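Local coordinates for protein adhesin LabA (Helicobacter pylori, PDB 6GMM) that probably binds LacdiNAc-bearing glycans of the gastric mucosa, acting as a lectin-like adhesin of the bacterium, at residues 139-151 / 344-355. Sequence-based numbering, arbitrary orientation.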
loop_
_atom_site.group_PDB
_atom_site.type_symbol
_atom_site.label_atom_id
_atom_site.label_comp_id
_atom_site.label_asym_id
_atom_site.label_seq_id
_atom_site.Cartn_x
_atom_site.Cartn_y
_atom_site.Cartn_z
ATOM N N GLN A 139 -4.613 -23.270 0.057
ATOM C CA GLN A 139 -4.039 -24.081 -1.018
ATOM C C GLN A 139 -3.805 -23.281 -2.265
ATOM O O GLN A 139 -2.784 -23.500 -2.905
ATOM C CB GLN A 139 -4.840 -25.369 -1.313
ATOM C CG GLN A 139 -4.970 -26.354 -0.158
ATOM C CD GLN A 139 -3.682 -26.891 0.405
ATOM O OE1 GLN A 139 -2.668 -27.041 -0.297
ATOM N NE2 GLN A 139 -3.719 -27.233 1.690
ATOM N N ILE A 140 -4.701 -22.312 -2.588
ATOM C CA ILE A 140 -4.525 -21.439 -3.768
ATOM C C ILE A 140 -3.301 -20.547 -3.585
ATOM O O ILE A 140 -2.506 -20.398 -4.519
ATOM C CB ILE A 140 -5.808 -20.651 -4.168
ATOM C CG1 ILE A 140 -6.896 -21.634 -4.693
ATOM C CG2 ILE A 140 -5.476 -19.613 -5.236
ATOM C CD1 ILE A 140 -8.404 -21.094 -4.830
ATOM N N ILE A 141 -3.158 -19.945 -2.384
ATOM C CA ILE A 141 -2.015 -19.103 -2.047
ATOM C C ILE A 141 -0.727 -19.894 -2.205
ATOM O O ILE A 141 0.178 -19.437 -2.893
ATOM C CB ILE A 141 -2.136 -18.472 -0.634
ATOM C CG1 ILE A 141 -3.341 -17.497 -0.585
ATOM C CG2 ILE A 141 -0.817 -17.751 -0.257
ATOM C CD1 ILE A 141 -3.712 -16.962 0.766
ATOM N N GLN A 142 -0.658 -21.091 -1.593
ATOM C CA GLN A 142 0.521 -21.947 -1.656
ATOM C C GLN A 142 0.870 -22.351 -3.085
ATOM O O GLN A 142 2.038 -22.241 -3.447
ATOM C CB GLN A 142 0.380 -23.162 -0.720
ATOM C CG GLN A 142 0.697 -22.796 0.730
ATOM C CD GLN A 142 2.168 -22.528 1.026
ATOM O OE1 GLN A 142 3.047 -22.453 0.156
ATOM N NE2 GLN A 142 2.471 -22.388 2.286
ATOM N N LYS A 143 -0.133 -22.756 -3.924
ATOM C CA LYS A 143 0.139 -23.117 -5.336
ATOM C C LYS A 143 0.546 -21.905 -6.162
ATOM O O LYS A 143 1.365 -22.036 -7.072
ATOM C CB LYS A 143 -1.026 -23.880 -6.004
ATOM C CG LYS A 143 -1.453 -25.172 -5.282
ATOM C CD LYS A 143 -0.478 -26.349 -5.430
ATOM C CE LYS A 143 -0.907 -27.579 -4.649
ATOM N NZ LYS A 143 -0.830 -27.390 -3.169
ATOM N N ALA A 144 0.008 -20.717 -5.842
ATOM C CA ALA A 144 0.376 -19.512 -6.594
ATOM C C ALA A 144 1.835 -19.122 -6.400
ATOM O O ALA A 144 2.448 -18.581 -7.333
ATOM C CB ALA A 144 -0.512 -18.365 -6.204
ATOM N N PHE A 145 2.390 -19.367 -5.199
ATOM C CA PHE A 145 3.792 -19.049 -4.902
ATOM C C PHE A 145 4.707 -20.065 -5.566
ATOM O O PHE A 145 5.834 -19.735 -5.884
ATOM C CB PHE A 145 4.046 -19.067 -3.381
ATOM C CG PHE A 145 3.867 -17.740 -2.685
ATOM C CD1 PHE A 145 2.599 -17.289 -2.328
ATOM C CD2 PHE A 145 4.968 -16.978 -2.311
ATOM C CE1 PHE A 145 2.439 -16.095 -1.621
ATOM C CE2 PHE A 145 4.803 -15.809 -1.573
ATOM C CZ PHE A 145 3.540 -15.356 -1.265
ATOM N N GLY A 146 4.234 -21.302 -5.723
ATOM C CA GLY A 146 5.003 -22.385 -6.337
ATOM C C GLY A 146 6.126 -22.920 -5.467
ATOM O O GLY A 146 6.321 -22.459 -4.331
ATOM N N SER A 147 6.881 -23.898 -5.994
ATOM C CA SER A 147 7.969 -24.530 -5.238
ATOM C C SER A 147 9.084 -23.546 -4.872
ATOM O O SER A 147 9.608 -23.614 -3.765
ATOM C CB SER A 147 8.502 -25.770 -5.959
ATOM O OG SER A 147 9.795 -25.613 -6.523
ATOM N N SER A 148 9.390 -22.613 -5.776
ATOM C CA SER A 148 10.422 -21.585 -5.627
ATOM C C SER A 148 9.997 -20.414 -4.716
ATOM O O SER A 148 10.848 -19.625 -4.260
ATOM C CB SER A 148 10.786 -21.039 -7.004
ATOM O OG SER A 148 9.655 -20.422 -7.600
ATOM N N GLY A 149 8.687 -20.267 -4.537
ATOM C CA GLY A 149 8.114 -19.174 -3.768
ATOM C C GLY A 149 8.164 -17.862 -4.524
ATOM O O GLY A 149 7.915 -16.813 -3.933
ATOM N N LYS A 150 8.440 -17.903 -5.847
ATOM C CA LYS A 150 8.543 -16.683 -6.679
ATOM C C LYS A 150 7.604 -16.664 -7.913
ATOM O O LYS A 150 7.746 -15.796 -8.771
ATOM C CB LYS A 150 10.006 -16.515 -7.157
ATOM C CG LYS A 150 10.993 -16.131 -6.066
ATOM C CD LYS A 150 12.298 -16.879 -6.258
ATOM C CE LYS A 150 13.462 -16.192 -5.586
ATOM N NZ LYS A 150 14.767 -16.742 -6.051
ATOM N N ASP A 151 6.647 -17.591 -7.993
ATOM C CA ASP A 151 5.776 -17.755 -9.158
ATOM C C ASP A 151 4.726 -16.653 -9.389
ATOM O O ASP A 151 4.202 -16.569 -10.513
ATOM C CB ASP A 151 5.090 -19.132 -9.126
ATOM C CG ASP A 151 5.997 -20.320 -9.439
ATOM O OD1 ASP A 151 7.203 -20.099 -9.739
ATOM O OD2 ASP A 151 5.499 -21.465 -9.415
ATOM N N ASP A 344 6.867 -30.018 -7.684
ATOM C CA ASP A 344 6.917 -30.993 -6.600
ATOM C C ASP A 344 5.955 -30.620 -5.436
ATOM O O ASP A 344 4.734 -30.807 -5.561
ATOM C CB ASP A 344 8.370 -31.184 -6.119
ATOM N N ASN A 345 6.512 -30.098 -4.315
ATOM C CA ASN A 345 5.767 -29.677 -3.125
ATOM C C ASN A 345 5.736 -28.156 -3.078
ATOM O O ASN A 345 6.720 -27.502 -3.443
ATOM C CB ASN A 345 6.412 -30.219 -1.842
ATOM C CG ASN A 345 6.598 -31.717 -1.805
ATOM O OD1 ASN A 345 7.706 -32.239 -2.010
ATOM N ND2 ASN A 345 5.520 -32.441 -1.523
ATOM N N THR A 346 4.612 -27.597 -2.617
ATOM C CA THR A 346 4.428 -26.156 -2.531
ATOM C C THR A 346 4.492 -25.682 -1.073
ATOM O O THR A 346 3.501 -25.758 -0.341
ATOM C CB THR A 346 3.157 -25.725 -3.284
ATOM O OG1 THR A 346 2.036 -26.463 -2.784
ATOM C CG2 THR A 346 3.280 -25.915 -4.789
ATOM N N TRP A 347 5.685 -25.218 -0.655
ATOM C CA TRP A 347 5.942 -24.699 0.694
ATOM C C TRP A 347 6.585 -23.317 0.637
ATOM O O TRP A 347 7.299 -22.921 1.560
ATOM C CB TRP A 347 6.862 -25.638 1.500
ATOM C CG TRP A 347 6.389 -27.036 1.661
ATOM C CD1 TRP A 347 5.170 -27.448 2.109
ATOM C CD2 TRP A 347 7.180 -28.214 1.499
ATOM N NE1 TRP A 347 5.145 -28.821 2.211
ATOM C CE2 TRP A 347 6.362 -29.318 1.832
ATOM C CE3 TRP A 347 8.510 -28.445 1.118
ATOM C CZ2 TRP A 347 6.826 -30.634 1.783
ATOM C CZ3 TRP A 347 8.967 -29.752 1.064
ATOM C CH2 TRP A 347 8.128 -30.828 1.389
ATOM N N GLY A 348 6.329 -22.615 -0.450
ATOM C CA GLY A 348 6.866 -21.290 -0.730
ATOM C C GLY A 348 6.301 -20.150 0.087
ATOM O O GLY A 348 6.982 -19.146 0.246
ATOM N N ALA A 349 5.076 -20.277 0.609
ATOM C CA ALA A 349 4.423 -19.185 1.339
ATOM C C ALA A 349 4.292 -19.372 2.839
ATOM O O ALA A 349 4.250 -20.498 3.323
ATOM C CB ALA A 349 3.042 -18.932 0.747
ATOM N N GLY A 350 4.150 -18.261 3.556
ATOM C CA GLY A 350 3.887 -18.294 4.988
ATOM C C GLY A 350 4.930 -17.804 5.963
ATOM O O GLY A 350 5.836 -17.031 5.618
ATOM N N CYS A 351 4.774 -18.277 7.217
ATOM C CA CYS A 351 5.530 -17.915 8.419
ATOM C C CYS A 351 7.044 -18.057 8.284
ATOM O O CYS A 351 7.770 -17.368 9.002
ATOM C CB CYS A 351 4.998 -18.683 9.623
ATOM S SG CYS A 351 4.648 -20.427 9.277
ATOM N N ALA A 352 7.526 -18.886 7.339
ATOM C CA ALA A 352 8.963 -19.067 7.094
ATOM C C ALA A 352 9.588 -17.828 6.434
ATOM O O ALA A 352 10.800 -17.593 6.563
ATOM C CB ALA A 352 9.169 -20.257 6.183
ATOM N N TYR A 353 8.776 -17.080 5.669
ATOM C CA TYR A 353 9.243 -15.932 4.890
ATOM C C TYR A 353 8.566 -14.615 5.247
ATOM O O TYR A 353 8.659 -13.683 4.469
ATOM C CB TYR A 353 9.092 -16.251 3.378
ATOM C CG TYR A 353 9.854 -17.498 2.988
ATOM C CD1 TYR A 353 11.236 -17.468 2.814
ATOM C CD2 TYR A 353 9.208 -18.718 2.857
ATOM C CE1 TYR A 353 11.954 -18.623 2.508
ATOM C CE2 TYR A 353 9.919 -19.888 2.576
ATOM C CZ TYR A 353 11.295 -19.834 2.404
ATOM O OH TYR A 353 12.016 -20.960 2.095
ATOM N N VAL A 354 7.895 -14.515 6.409
ATOM C CA VAL A 354 7.224 -13.262 6.798
ATOM C C VAL A 354 8.258 -12.178 7.137
ATOM O O VAL A 354 8.180 -11.067 6.603
ATOM C CB VAL A 354 6.182 -13.501 7.925
ATOM C CG1 VAL A 354 5.789 -12.210 8.628
ATOM C CG2 VAL A 354 4.940 -14.202 7.382
ATOM N N GLY A 355 9.228 -12.543 7.977
ATOM C CA GLY A 355 10.312 -11.679 8.444
ATOM C C GLY A 355 11.177 -11.045 7.369
ATOM O O GLY A 355 11.490 -9.855 7.451
HETATM O O HOH W 1 4.348 -22.625 -2.298
#
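CG of Gln142, in the last turns of helix 128-145, stands anti to its own carbonyl carbon (chi1 -80°), and a bend at chi2 (-72°) brings the side-chain amide onto the backbone of 346-349, where it lies against Ala349. Ala349 N donates to Gln142 OE1 over 3.0 Å, from above the carbonyl plane rather than along a lone pair. The other end of the amide returns a weak bond, Gln142 NE2 to Ala349 O at 2.8 Å, so that both polar atoms of the side chain engage the backbone of one residue.

A water links the two segments. It accepts from Gly348 N at 2.7 Å and can donate to Gln142 O (2.6 Å) and Gln142 OE1 (2.8 Å), acceptors that may have to share its protons. The methyl of Ala349 rests on one face of the Phe145 ring in a CH-pi contact, 3.7 Å from CB to the ring centroid; Leu66 and Asn67 of helix 57-76 also touch that ring.

At the other end, Lys143 curls back through bends at chi2 and chi4 and crosses Thr346 at about a right angle, its NZ bonding Thr346 OG1 at 3.0 Å. Past the helix, Gly146 turns the chain with positive phi, and Gly149 comes within 3.9 Å of Gly348, CA to CA. Gly348, with no side chain, lets the two backbones pack closely here.

Ala349 O is shared with Gln74, and Cys351, two residues on, is tied to Cys326 by a disulfide. This structural packing joins the end of helix 128-145, in the region matching the SabA-type extracellular adhesion domain, to the disulfide-bearing loop that runs into helix 354-366. One side-chain amide and a water thus meet the loop's polar main chain, while Lys143 holds the Thr346 hydroxyl and the Ala349 methyl covers an aromatic face.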